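Long-range contacts in GphF Dehydratase 1 (PDB 6MBF), which probably dehydrates polyketide intermediates and shifts their double bonds, as a dehydratase domain of the gephyronic acid polyketide synthase: residues H9-R14 with G28-D33; V76-V81 with T125-R130; G90-L95 with A109-S114; L227-I232 with A275-L280. All blocks are in the same frame, centred on the assembly; numbering follows the deposited sequence.

Contact 1. Residues H9-R14 with G28-D33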
loop_
_atom_site.group_PDB
_atom_site.type_symbol
_atom_site.label_atom_id
_atom_site.label_comp_id
_atom_site.label_asym_id
_atom_site.label_seq_id
_atom_site.Cartn_x
_atom_site.Cartn_y
_atom_site.Cartn_z
ATOM N N HIS A 9 13.961 -7.058 6.920
ATOM C CA HIS A 9 12.595 -6.641 6.626
ATOM C C HIS A 9 11.975 -7.622 5.638
ATOM O O HIS A 9 12.651 -8.061 4.699
ATOM C CB HIS A 9 12.568 -5.226 6.036
ATOM C CG HIS A 9 11.188 -4.682 5.804
ATOM N ND1 HIS A 9 10.467 -4.946 4.657
ATOM C CD2 HIS A 9 10.408 -3.873 6.561
ATOM C CE1 HIS A 9 9.301 -4.325 4.721
ATOM N NE2 HIS A 9 9.237 -3.670 5.866
ATOM N N PRO A 10 10.700 -7.994 5.802
ATOM C CA PRO A 10 10.135 -9.074 4.968
ATOM C C PRO A 10 10.038 -8.733 3.490
ATOM O O PRO A 10 9.888 -9.651 2.671
ATOM C CB PRO A 10 8.735 -9.294 5.568
ATOM C CG PRO A 10 8.760 -8.631 6.905
ATOM C CD PRO A 10 9.728 -7.488 6.783
ATOM N N LEU A 11 10.097 -7.454 3.125
ATOM C CA LEU A 11 10.042 -7.027 1.730
ATOM C C LEU A 11 11.330 -6.372 1.250
ATOM O O LEU A 11 11.770 -6.631 0.121
ATOM C CB LEU A 11 8.869 -6.053 1.549
ATOM C CG LEU A 11 7.491 -6.645 1.842
ATOM C CD1 LEU A 11 6.488 -5.515 1.988
ATOM C CD2 LEU A 11 7.085 -7.595 0.724
ATOM N N LEU A 12 11.946 -5.529 2.088
ATOM C CA LEU A 12 13.213 -4.892 1.745
ATOM C C LEU A 12 14.343 -5.905 1.628
ATOM O O LEU A 12 15.269 -5.727 0.825
ATOM C CB LEU A 12 13.588 -3.863 2.812
ATOM C CG LEU A 12 13.268 -2.387 2.648
ATOM C CD1 LEU A 12 14.022 -1.626 3.730
ATOM C CD2 LEU A 12 13.649 -1.893 1.270
ATOM N N GLY A 13 14.311 -6.943 2.451
ATOM C CA GLY A 13 15.444 -7.853 2.527
ATOM C C GLY A 13 16.521 -7.255 3.404
ATOM O O GLY A 13 16.236 -6.727 4.484
ATOM N N ARG A 14 17.764 -7.305 2.935
ATOM C CA ARG A 14 18.901 -6.826 3.705
ATOM C C ARG A 14 19.615 -5.715 2.949
ATOM O O ARG A 14 19.628 -5.689 1.711
ATOM C CB ARG A 14 19.887 -7.966 4.001
ATOM C CG ARG A 14 20.349 -8.706 2.759
ATOM C CD ARG A 14 21.320 -9.827 3.102
ATOM N NE ARG A 14 22.585 -9.292 3.593
ATOM C CZ ARG A 14 23.666 -9.122 2.839
ATOM N NH1 ARG A 14 23.649 -9.465 1.556
ATOM N NH2 ARG A 14 24.768 -8.616 3.375
ATOM N N GLY A 28 16.331 -8.517 -1.616
ATOM C CA GLY A 28 15.799 -9.706 -0.986
ATOM C C GLY A 28 15.095 -10.537 -2.032
ATOM O O GLY A 28 15.098 -10.213 -3.222
ATOM N N THR A 29 14.494 -11.625 -1.565
ATOM C CA THR A 29 13.705 -12.515 -2.395
ATOM C C THR A 29 12.322 -12.659 -1.784
ATOM O O THR A 29 12.187 -12.825 -0.569
ATOM C CB THR A 29 14.373 -13.891 -2.517
ATOM O OG1 THR A 29 15.641 -13.750 -3.173
ATOM C CG2 THR A 29 13.502 -14.843 -3.307
ATOM N N VAL A 30 11.291 -12.582 -2.627
ATOM C CA VAL A 30 9.921 -12.824 -2.193
ATOM C C VAL A 30 9.289 -13.850 -3.127
ATOM O O VAL A 30 9.800 -14.141 -4.208
ATOM C CB VAL A 30 9.075 -11.530 -2.171
ATOM C CG1 VAL A 30 9.695 -10.488 -1.220
ATOM C CG2 VAL A 30 8.920 -10.980 -3.575
ATOM N N SER A 31 8.159 -14.401 -2.689
ATOM C CA SER A 31 7.324 -15.217 -3.558
ATOM C C SER A 31 5.876 -15.019 -3.141
ATOM O O SER A 31 5.585 -14.402 -2.113
ATOM C CB SER A 31 7.693 -16.700 -3.473
ATOM O OG SER A 31 7.195 -17.238 -2.264
ATOM N N SER A 32 4.964 -15.583 -3.937
ATOM C CA SER A 32 3.551 -15.557 -3.581
ATOM C C SER A 32 3.283 -16.255 -2.249
ATOM O O SER A 32 2.212 -16.060 -1.666
ATOM C CB SER A 32 2.705 -16.184 -4.706
ATOM O OG SER A 32 2.940 -17.581 -4.863
ATOM N N ASP A 33 4.228 -17.063 -1.751
ATOM C CA ASP A 33 4.076 -17.738 -0.469
ATOM C C ASP A 33 4.697 -16.986 0.707
ATOM O O ASP A 33 4.404 -17.332 1.858
ATOM C CB ASP A 33 4.701 -19.137 -0.535
ATOM C CG ASP A 33 4.063 -20.000 -1.597
ATOM O OD1 ASP A 33 2.814 -19.975 -1.701
ATOM O OD2 ASP A 33 4.807 -20.688 -2.326
HETATM O O HOH W 1 12.964 -10.295 1.179
#
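Gly13 and Gly28 meet backbone to backbone, their CA atoms 4.0 Å apart. A side chain on either residue would be driven into the CA of the other. Gly13 moreover has a positive phi, at which a CB would press on the carbonyl oxygen of Leu12.

Val30 carries the side-chain packing. Val30 CG1, anti to the carbonyl carbon (chi1 -59°), lies 4.0 Å from the carbonyl oxygen Pro10 O, and Leu11 CD2 meets this Val30 CG1 loosely at 4.4 Å. Leu11 itself starts off away from the strand, and only its CD2 branch swings back to it.

The His-Pro-Leu-Leu-Gly run of residues 9-13 resembles the sequence often found at the start of polyketide synthase dehydratase domains, whose two halves are hotdog folds; here it lays a compact turn along the end of strand 23-30.

Hydrogen bonds shape that turn from within. His9 ND1 accepts from two successive amides, Leu11 N and Leu12 N, both at 3.0 Å, each donor tilted out of the ring plane by 25-30°. The ring is pinned at its other nitrogen too, since NE2 is hydrogen-bonded to Glu56 of helix 52-65. Around the loop, Gly13 N bonds to His9 O.

A water and the Arg34 side chain bridge the segments. The water donates to Thr29 O at 3.2 Å and, weakly, to Pro10 O at 3.5 Å. Arg34 NH2 is hydrogen-bonded to the same two carbonyl oxygens, Pro10 O and Thr29 O.

Contact 2. Residues V76-V81 with T125-R130; sequences VEDVTV and TGRIAR
A beta bulge interrupts the antiparallel pairing of Val76-Val81 with Thr125-Arg130: Glu77 is paired with Arg127, but beyond the corner at Asp78 the register has slipped by one and Thr80 pairs with Thr125. Each pair is closed by two backbone bonds, Glu77 N to Arg127 O and Arg127 N to Glu77 O both at 2.9 Å, then Thr80 N to Thr125 O at 3.0 Å and Thr125 N to Thr80 O at 3.1 Å. Gly126 is pressed against the bulge: a CB there would collide with Glu77 O, and its CA makes a CH...O contact with Asp78 O.

Asp78 pairs with Arg127 in a salt bridge. With its chain extended from CG to NE, Arg127 carries NE alongside Asp78, 2.8 Å from Asp78 OD1. The oxygen offers its anti lone pair, and the two planes stand 82° apart. Arg127 NH1 has a second anion in Glu102. A water donates to Asp78 O and bonds Thr125 OG1, whose other partner is Trp82 NE1.

On the buried face Val76 CG2 and Ile128 CG2 touch at 4.4 Å. Helix 52-65 packs over both, probably as the hotdog helix of this first half; strands 103-109 and 224-234 flank the pair.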
loop_
_atom_site.group_PDB
_atom_site.type_symbol
_atom_site.label_atom_id
_atom_site.label_comp_id
_atom_site.label_asym_id
_atom_site.label_seq_id
_atom_site.Cartn_x
_atom_site.Cartn_y
_atom_site.Cartn_z
ATOM N N VAL A 76 6.908 9.433 2.401
ATOM C CA VAL A 76 7.154 9.062 1.012
ATOM C C VAL A 76 6.347 10.021 0.147
ATOM O O VAL A 76 5.168 10.251 0.421
ATOM C CB VAL A 76 6.770 7.595 0.707
ATOM C CG1 VAL A 76 7.346 7.182 -0.639
ATOM C CG2 VAL A 76 7.261 6.643 1.800
ATOM N N GLU A 77 6.977 10.595 -0.878
ATOM C CA GLU A 77 6.293 11.535 -1.759
ATOM C C GLU A 77 6.527 11.167 -3.220
ATOM O O GLU A 77 7.460 10.433 -3.559
ATOM C CB GLU A 77 6.758 12.983 -1.502
ATOM C CG GLU A 77 6.329 13.545 -0.156
ATOM C CD GLU A 77 6.805 14.970 0.062
ATOM O OE1 GLU A 77 6.195 15.686 0.885
ATOM O OE2 GLU A 77 7.789 15.371 -0.591
ATOM N N ASP A 78 5.650 11.688 -4.085
ATOM C CA ASP A 78 5.841 11.623 -5.537
ATOM C C ASP A 78 5.937 10.184 -6.025
ATOM O O ASP A 78 6.799 9.851 -6.841
ATOM C CB ASP A 78 7.096 12.388 -5.982
ATOM C CG ASP A 78 6.959 13.884 -5.877
ATOM O OD1 ASP A 78 8.006 14.547 -5.695
ATOM O OD2 ASP A 78 5.827 14.397 -5.984
ATOM N N VAL A 79 5.075 9.312 -5.503
ATOM C CA VAL A 79 5.152 7.893 -5.839
ATOM C C VAL A 79 4.446 7.649 -7.162
ATOM O O VAL A 79 3.301 8.072 -7.360
ATOM C CB VAL A 79 4.536 7.027 -4.729
ATOM C CG1 VAL A 79 4.628 5.547 -5.098
ATOM C CG2 VAL A 79 5.219 7.302 -3.406
ATOM N N THR A 80 5.126 6.948 -8.063
ATOM C CA THR A 80 4.548 6.460 -9.305
ATOM C C THR A 80 4.748 4.952 -9.371
ATOM O O THR A 80 5.856 4.463 -9.125
ATOM C CB THR A 80 5.201 7.147 -10.522
ATOM O OG1 THR A 80 4.901 8.553 -10.510
ATOM C CG2 THR A 80 4.703 6.531 -11.832
ATOM N N VAL A 81 3.679 4.221 -9.691
ATOM C CA VAL A 81 3.764 2.797 -10.012
ATOM C C VAL A 81 3.888 2.661 -11.527
ATOM O O VAL A 81 2.973 3.030 -12.268
ATOM C CB VAL A 81 2.540 2.030 -9.490
ATOM C CG1 VAL A 81 2.613 0.558 -9.889
ATOM C CG2 VAL A 81 2.411 2.188 -7.985
ATOM N N THR A 125 8.690 4.174 -7.978
ATOM C CA THR A 125 9.699 5.186 -7.677
ATOM C C THR A 125 9.070 6.319 -6.875
ATOM O O THR A 125 7.855 6.532 -6.908
ATOM C CB THR A 125 10.316 5.773 -8.948
ATOM O OG1 THR A 125 9.291 6.435 -9.703
ATOM C CG2 THR A 125 10.941 4.677 -9.815
ATOM N N GLY A 126 9.920 7.066 -6.177
ATOM C CA GLY A 126 9.456 8.222 -5.428
ATOM C C GLY A 126 10.590 8.809 -4.612
ATOM O O GLY A 126 11.766 8.554 -4.888
ATOM N N ARG A 127 10.222 9.576 -3.591
ATOM C CA ARG A 127 11.191 10.230 -2.720
ATOM C C ARG A 127 10.862 9.907 -1.272
ATOM O O ARG A 127 9.709 9.642 -0.932
ATOM C CB ARG A 127 11.194 11.743 -2.932
ATOM C CG ARG A 127 11.345 12.146 -4.376
ATOM C CD ARG A 127 11.030 13.621 -4.566
ATOM N NE ARG A 127 10.737 13.928 -5.963
ATOM C CZ ARG A 127 11.666 14.164 -6.882
ATOM N NH1 ARG A 127 12.950 14.121 -6.553
ATOM N NH2 ARG A 127 11.314 14.435 -8.129
ATOM N N ILE A 128 11.886 9.897 -0.423
ATOM C CA ILE A 128 11.695 9.599 0.991
ATOM C C ILE A 128 12.237 10.753 1.824
ATOM O O ILE A 128 13.150 11.477 1.411
ATOM C CB ILE A 128 12.351 8.268 1.418
ATOM C CG1 ILE A 128 13.793 8.181 0.910
ATOM C CG2 ILE A 128 11.515 7.061 0.940
ATOM C CD1 ILE A 128 14.551 6.982 1.460
ATOM N N ALA A 129 11.656 10.923 3.004
ATOM C CA ALA A 129 12.082 11.969 3.922
ATOM C C ALA A 129 11.680 11.563 5.331
ATOM O O ALA A 129 10.956 10.586 5.542
ATOM C CB ALA A 129 11.489 13.328 3.540
ATOM N N ARG A 130 12.166 12.337 6.295
ATOM C CA ARG A 130 11.920 12.096 7.704
ATOM C C ARG A 130 11.875 13.452 8.389
ATOM O O ARG A 130 12.699 14.321 8.096
ATOM C CB ARG A 130 13.017 11.205 8.290
ATOM C CG ARG A 130 12.691 10.562 9.603
ATOM C CD ARG A 130 13.534 9.318 9.751
ATOM N NE ARG A 130 13.530 8.822 11.117
ATOM C CZ ARG A 130 14.179 7.734 11.502
ATOM N NH1 ARG A 130 14.868 7.028 10.615
ATOM N NH2 ARG A 130 14.128 7.343 12.768
HETATM O O HOH W 2 8.662 9.010 -8.899
#

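Contact 3. Residues G90-L95 with A109-S114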
loop_
_atom_site.group_PDB
_atom_site.type_symbol
_atom_site.label_atom_id
_atom_site.label_comp_id
_atom_site.label_asym_id
_atom_site.label_seq_id
_atom_site.Cartn_x
_atom_site.Cartn_y
_atom_site.Cartn_z
ATOM N N GLY A 90 4.463 -19.526 -6.265
ATOM C CA GLY A 90 5.595 -20.255 -5.731
ATOM C C GLY A 90 6.948 -19.935 -6.336
ATOM O O GLY A 90 7.967 -20.332 -5.757
ATOM N N ALA A 91 7.008 -19.236 -7.469
ATOM C CA ALA A 91 8.300 -18.927 -8.087
ATOM C C ALA A 91 8.904 -17.680 -7.450
ATOM O O ALA A 91 8.263 -16.622 -7.451
ATOM C CB ALA A 91 8.155 -18.722 -9.591
ATOM N N PRO A 92 10.110 -17.754 -6.899
ATOM C CA PRO A 92 10.700 -16.574 -6.255
ATOM C C PRO A 92 11.035 -15.469 -7.247
ATOM O O PRO A 92 11.325 -15.706 -8.426
ATOM C CB PRO A 92 11.969 -17.129 -5.599
ATOM C CG PRO A 92 12.319 -18.325 -6.439
ATOM C CD PRO A 92 10.992 -18.930 -6.827
ATOM N N ALA A 93 10.992 -14.240 -6.741
ATOM C CA ALA A 93 11.414 -13.055 -7.471
ATOM C C ALA A 93 12.369 -12.257 -6.602
ATOM O O ALA A 93 12.129 -12.082 -5.402
ATOM C CB ALA A 93 10.220 -12.174 -7.858
ATOM N N ARG A 94 13.452 -11.780 -7.206
ATOM C CA ARG A 94 14.354 -10.850 -6.538
ATOM C C ARG A 94 13.718 -9.466 -6.485
ATOM O O ARG A 94 13.171 -8.996 -7.482
ATOM C CB ARG A 94 15.687 -10.767 -7.279
ATOM C CG ARG A 94 16.432 -12.084 -7.409
ATOM C CD ARG A 94 16.716 -12.709 -6.054
ATOM N NE ARG A 94 17.311 -11.751 -5.129
ATOM C CZ ARG A 94 18.613 -11.503 -5.042
ATOM N NH1 ARG A 94 19.467 -12.144 -5.829
ATOM N NH2 ARG A 94 19.061 -10.612 -4.168
ATOM N N LEU A 95 13.789 -8.824 -5.322
ATOM C CA LEU A 95 13.320 -7.458 -5.124
ATOM C C LEU A 95 14.496 -6.573 -4.750
ATOM O O LEU A 95 15.396 -7.001 -4.021
ATOM C CB LEU A 95 12.273 -7.366 -4.018
ATOM C CG LEU A 95 10.809 -7.661 -4.303
ATOM C CD1 LEU A 95 9.994 -7.155 -3.127
ATOM C CD2 LEU A 95 10.356 -7.011 -5.595
ATOM N N ALA A 109 13.523 -8.837 -10.447
ATOM C CA ALA A 109 14.202 -9.636 -11.457
ATOM C C ALA A 109 13.971 -11.117 -11.188
ATOM O O ALA A 109 13.753 -11.532 -10.047
ATOM C CB ALA A 109 15.706 -9.336 -11.480
ATOM N N GLU A 110 14.022 -11.911 -12.251
ATOM C CA GLU A 110 14.127 -13.351 -12.072
ATOM C C GLU A 110 15.446 -13.661 -11.375
ATOM O O GLU A 110 16.487 -13.106 -11.757
ATOM C CB GLU A 110 14.056 -14.077 -13.415
ATOM C CG GLU A 110 12.699 -13.997 -14.089
ATOM C CD GLU A 110 12.687 -14.643 -15.459
ATOM O OE1 GLU A 110 13.776 -15.003 -15.957
ATOM O OE2 GLU A 110 11.589 -14.790 -16.038
ATOM N N PRO A 111 15.446 -14.499 -10.338
ATOM C CA PRO A 111 16.703 -14.773 -9.621
ATOM C C PRO A 111 17.817 -15.295 -10.511
ATOM O O PRO A 111 18.994 -15.029 -10.235
ATOM C CB PRO A 111 16.282 -15.813 -8.576
ATOM C CG PRO A 111 14.839 -15.527 -8.335
ATOM C CD PRO A 111 14.279 -15.096 -9.666
ATOM N N GLU A 112 17.486 -16.023 -11.578
ATOM C CA GLU A 112 18.513 -16.558 -12.463
ATOM C C GLU A 112 19.174 -15.474 -13.302
ATOM O O GLU A 112 20.276 -15.692 -13.819
ATOM C CB GLU A 112 17.919 -17.626 -13.383
ATOM C CG GLU A 112 17.436 -18.886 -12.668
ATOM C CD GLU A 112 16.069 -18.725 -12.020
ATOM O OE1 GLU A 112 15.570 -19.714 -11.442
ATOM O OE2 GLU A 112 15.489 -17.616 -12.087
ATOM N N ARG A 113 18.531 -14.317 -13.448
ATOM C CA ARG A 113 19.044 -13.244 -14.290
ATOM C C ARG A 113 19.353 -11.980 -13.498
ATOM O O ARG A 113 19.529 -10.913 -14.096
ATOM C CB ARG A 113 18.048 -12.914 -15.398
ATOM C CG ARG A 113 17.478 -14.103 -16.136
ATOM C CD ARG A 113 16.707 -13.595 -17.331
ATOM N NE ARG A 113 17.501 -12.610 -18.062
ATOM C CZ ARG A 113 16.991 -11.636 -18.808
ATOM N NH1 ARG A 113 15.676 -11.505 -18.925
ATOM N NH2 ARG A 113 17.798 -10.786 -19.430
ATOM N N SER A 114 19.434 -12.071 -12.172
ATOM C CA SER A 114 19.483 -10.878 -11.333
ATOM C C SER A 114 20.840 -10.180 -11.336
ATOM O O SER A 114 20.980 -9.134 -10.693
ATOM C CB SER A 114 19.092 -11.235 -9.897
ATOM O OG SER A 114 20.043 -12.098 -9.306
#
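Arg94 N donates to Ala109 O at 2.9 Å, nearly along the C=O axis, and Ala109 N returns a bond to Arg94 O at 3.0 Å. The two form an antiparallel hydrogen-bonded pair at the open end of the beta hairpin made by strands 93-100 and 103-109, just where the second strand gives way to a loop.

The side chain of Arg94 then bends back over that loop. Arg94 CG, anti to the carbonyl carbon, rests on Pro111 CA at 3.5 Å and on Ser114 CB at 3.7 Å. Bends at chi2 (-58°) and chi3 (-49°) then turn CD along the proline ring and bring the guanidinium beside the serine, with Arg94 NH1 3.5 Å from Ser114 OG. Arg94 NE and NH2 make weak hydrogen bonds with Gly28 and Thr27 of strand 23-30. An alanine in place of Arg94 would probably leave Pro111 and Ser114 without this packing partner and remove the weak side-chain bonds to Gly28 and Thr27.

Further out, at the solvent-facing margin, two prolines meet. Pro92 CG and Pro111 CG are 4.2 Å apart, and Pro92 O touches Pro111 CD at 3.3 Å.

Contact 4. Residues L227-I232 with A275-L280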
loop_
_atom_site.group_PDB
_atom_site.type_symbol
_atom_site.label_atom_id
_atom_site.label_comp_id
_atom_site.label_asym_id
_atom_site.label_seq_id
_atom_site.Cartn_x
_atom_site.Cartn_y
_atom_site.Cartn_z
ATOM N N LEU A 227 -2.051 3.850 -8.884
ATOM C CA LEU A 227 -0.945 4.149 -9.782
ATOM C C LEU A 227 -0.025 5.233 -9.255
ATOM O O LEU A 227 1.088 5.378 -9.766
ATOM C CB LEU A 227 -1.460 4.578 -11.165
ATOM C CG LEU A 227 -1.991 3.454 -12.060
ATOM C CD1 LEU A 227 -1.998 3.890 -13.521
ATOM C CD2 LEU A 227 -1.176 2.177 -11.869
ATOM N N GLY A 228 -0.462 5.992 -8.263
ATOM C CA GLY A 228 0.380 7.054 -7.754
ATOM C C GLY A 228 -0.115 7.496 -6.401
ATOM O O GLY A 228 -1.217 7.154 -5.969
ATOM N N CYS A 229 0.734 8.266 -5.733
ATOM C CA CYS A 229 0.414 8.813 -4.420
ATOM C C CYS A 229 1.273 10.053 -4.235
ATOM O O CYS A 229 2.501 9.965 -4.352
ATOM C CB CYS A 229 0.709 7.764 -3.349
ATOM S SG CYS A 229 0.340 8.227 -1.688
ATOM N N ALA A 230 0.647 11.205 -3.963
ATOM C CA ALA A 230 1.433 12.424 -3.782
ATOM C C ALA A 230 2.256 12.368 -2.499
ATOM O O ALA A 230 3.424 12.781 -2.491
ATOM C CB ALA A 230 0.532 13.662 -3.793
ATOM N N ARG A 231 1.681 11.854 -1.413
ATOM C CA ARG A 231 2.385 11.848 -0.138
ATOM C C ARG A 231 1.748 10.836 0.795
ATOM O O ARG A 231 0.523 10.730 0.856
ATOM C CB ARG A 231 2.349 13.239 0.503
ATOM C CG ARG A 231 3.152 13.387 1.765
ATOM C CD ARG A 231 3.054 14.832 2.228
ATOM N NE ARG A 231 3.420 14.974 3.632
ATOM C CZ ARG A 231 4.580 15.455 4.060
ATOM N NH1 ARG A 231 5.503 15.860 3.194
ATOM N NH2 ARG A 231 4.813 15.536 5.362
ATOM N N ILE A 232 2.584 10.091 1.514
ATOM C CA ILE A 232 2.135 9.322 2.668
ATOM C C ILE A 232 3.075 9.633 3.825
ATOM O O ILE A 232 4.295 9.668 3.646
ATOM C CB ILE A 232 2.067 7.805 2.387
ATOM C CG1 ILE A 232 1.643 7.058 3.654
ATOM C CG2 ILE A 232 3.397 7.271 1.885
ATOM C CD1 ILE A 232 1.274 5.590 3.424
ATOM N N ALA A 275 -1.399 8.058 10.351
ATOM C CA ALA A 275 -0.843 8.186 9.013
ATOM C C ALA A 275 -1.767 9.045 8.169
ATOM O O ALA A 275 -2.962 9.155 8.442
ATOM C CB ALA A 275 -0.637 6.816 8.351
ATOM N N SER A 276 -1.206 9.631 7.118
ATOM C CA SER A 276 -1.988 10.458 6.211
ATOM C C SER A 276 -1.555 10.193 4.780
ATOM O O SER A 276 -0.357 10.109 4.491
ATOM C CB SER A 276 -1.832 11.945 6.520
ATOM O OG SER A 276 -0.475 12.326 6.397
ATOM N N VAL A 277 -2.536 10.092 3.889
ATOM C CA VAL A 277 -2.323 9.773 2.481
ATOM C C VAL A 277 -2.961 10.888 1.662
ATOM O O VAL A 277 -4.168 11.129 1.776
ATOM C CB VAL A 277 -2.921 8.407 2.094
ATOM C CG1 VAL A 277 -2.732 8.165 0.607
ATOM C CG2 VAL A 277 -2.279 7.272 2.905
ATOM N N ASP A 278 -2.157 11.580 0.857
ATOM C CA ASP A 278 -2.650 12.661 0.013
ATOM C C ASP A 278 -2.640 12.225 -1.443
ATOM O O ASP A 278 -1.602 11.797 -1.959
ATOM C CB ASP A 278 -1.801 13.930 0.167
ATOM C CG ASP A 278 -1.863 14.505 1.564
ATOM O OD1 ASP A 278 -0.826 15.010 2.050
ATOM O OD2 ASP A 278 -2.947 14.434 2.176
ATOM N N ALA A 279 -3.788 12.368 -2.106
ATOM C CA ALA A 279 -3.914 12.155 -3.543
ATOM C C ALA A 279 -3.441 10.757 -3.953
ATOM O O ALA A 279 -2.560 10.583 -4.799
ATOM C CB ALA A 279 -3.165 13.249 -4.318
ATOM N N LEU A 280 -4.038 9.748 -3.329
ATOM C CA LEU A 280 -3.963 8.412 -3.889
ATOM C C LEU A 280 -4.652 8.421 -5.250
ATOM O O LEU A 280 -5.821 8.796 -5.357
ATOM C CB LEU A 280 -4.634 7.419 -2.944
ATOM C CG LEU A 280 -4.762 5.987 -3.463
ATOM C CD1 LEU A 280 -3.397 5.352 -3.614
ATOM C CD2 LEU A 280 -5.652 5.150 -2.546
#
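Asp278 O faces the successive amides of Ala230 and Arg231 in a classic beta bulge. Neither bond is strong: Ala230 N lies 3.1 Å from Asp278 O with a bent N-H...O angle of 127°, and Arg231 N lies 3.3 Å from the same oxygen. Ala230 N also has a weak alternative in Ala279 O. The firm bond is Asp278 N to Arg231 O, 2.8 Å long and almost straight (173°).

These are strands 224-234 and 273-284 of the second hotdog half, running antiparallel. Ala279, at left-handed backbone angles, belongs to a G1 bulge toward strand 259-267, and its CB meets Ala230 CB.

Across the inner face Val277 spreads its two methyls. Val277 CG1, anti to the backbone N (chi1 177°), touches Cys229 SG at 3.8 Å, while Val277 CG2 lies 4.0 Å from Ile232 CD1, the valine and isoleucine running side by side. Ile232 also packs on Leu203 of helix 200-214, and Val277 on Leu264 of strand 259-267. An alanine at Val277 would probably leave a gap between Cys229 and Ile232.

On the other face Arg231 NE and Asp278 OD1 are 4.5 Å apart, beyond a salt bridge: Arg231 pairs with Glu77 and Glu233, Asp278 with Arg265.

From the N terminus, contact 1 closes first, a short loop that brings the end of strand 23-30 back against residues 9-14. Contact 2 closes a much longer one, from 76-81 to 125-130, and contact 3, at the open end of the hairpin 93-100/103-109, falls within it. Contact 4 follows in series, in the second half of the chain, so nothing crosses. Neighbouring strands join the contacts in pairs. Contacts 1 and 3 touch where strand 23-30 meets 93-100, while contacts 2 and 4 are bonded through strands 73-81 and 224-234, with a salt bridge from Glu77 to Arg231 linking the two hotdog halves.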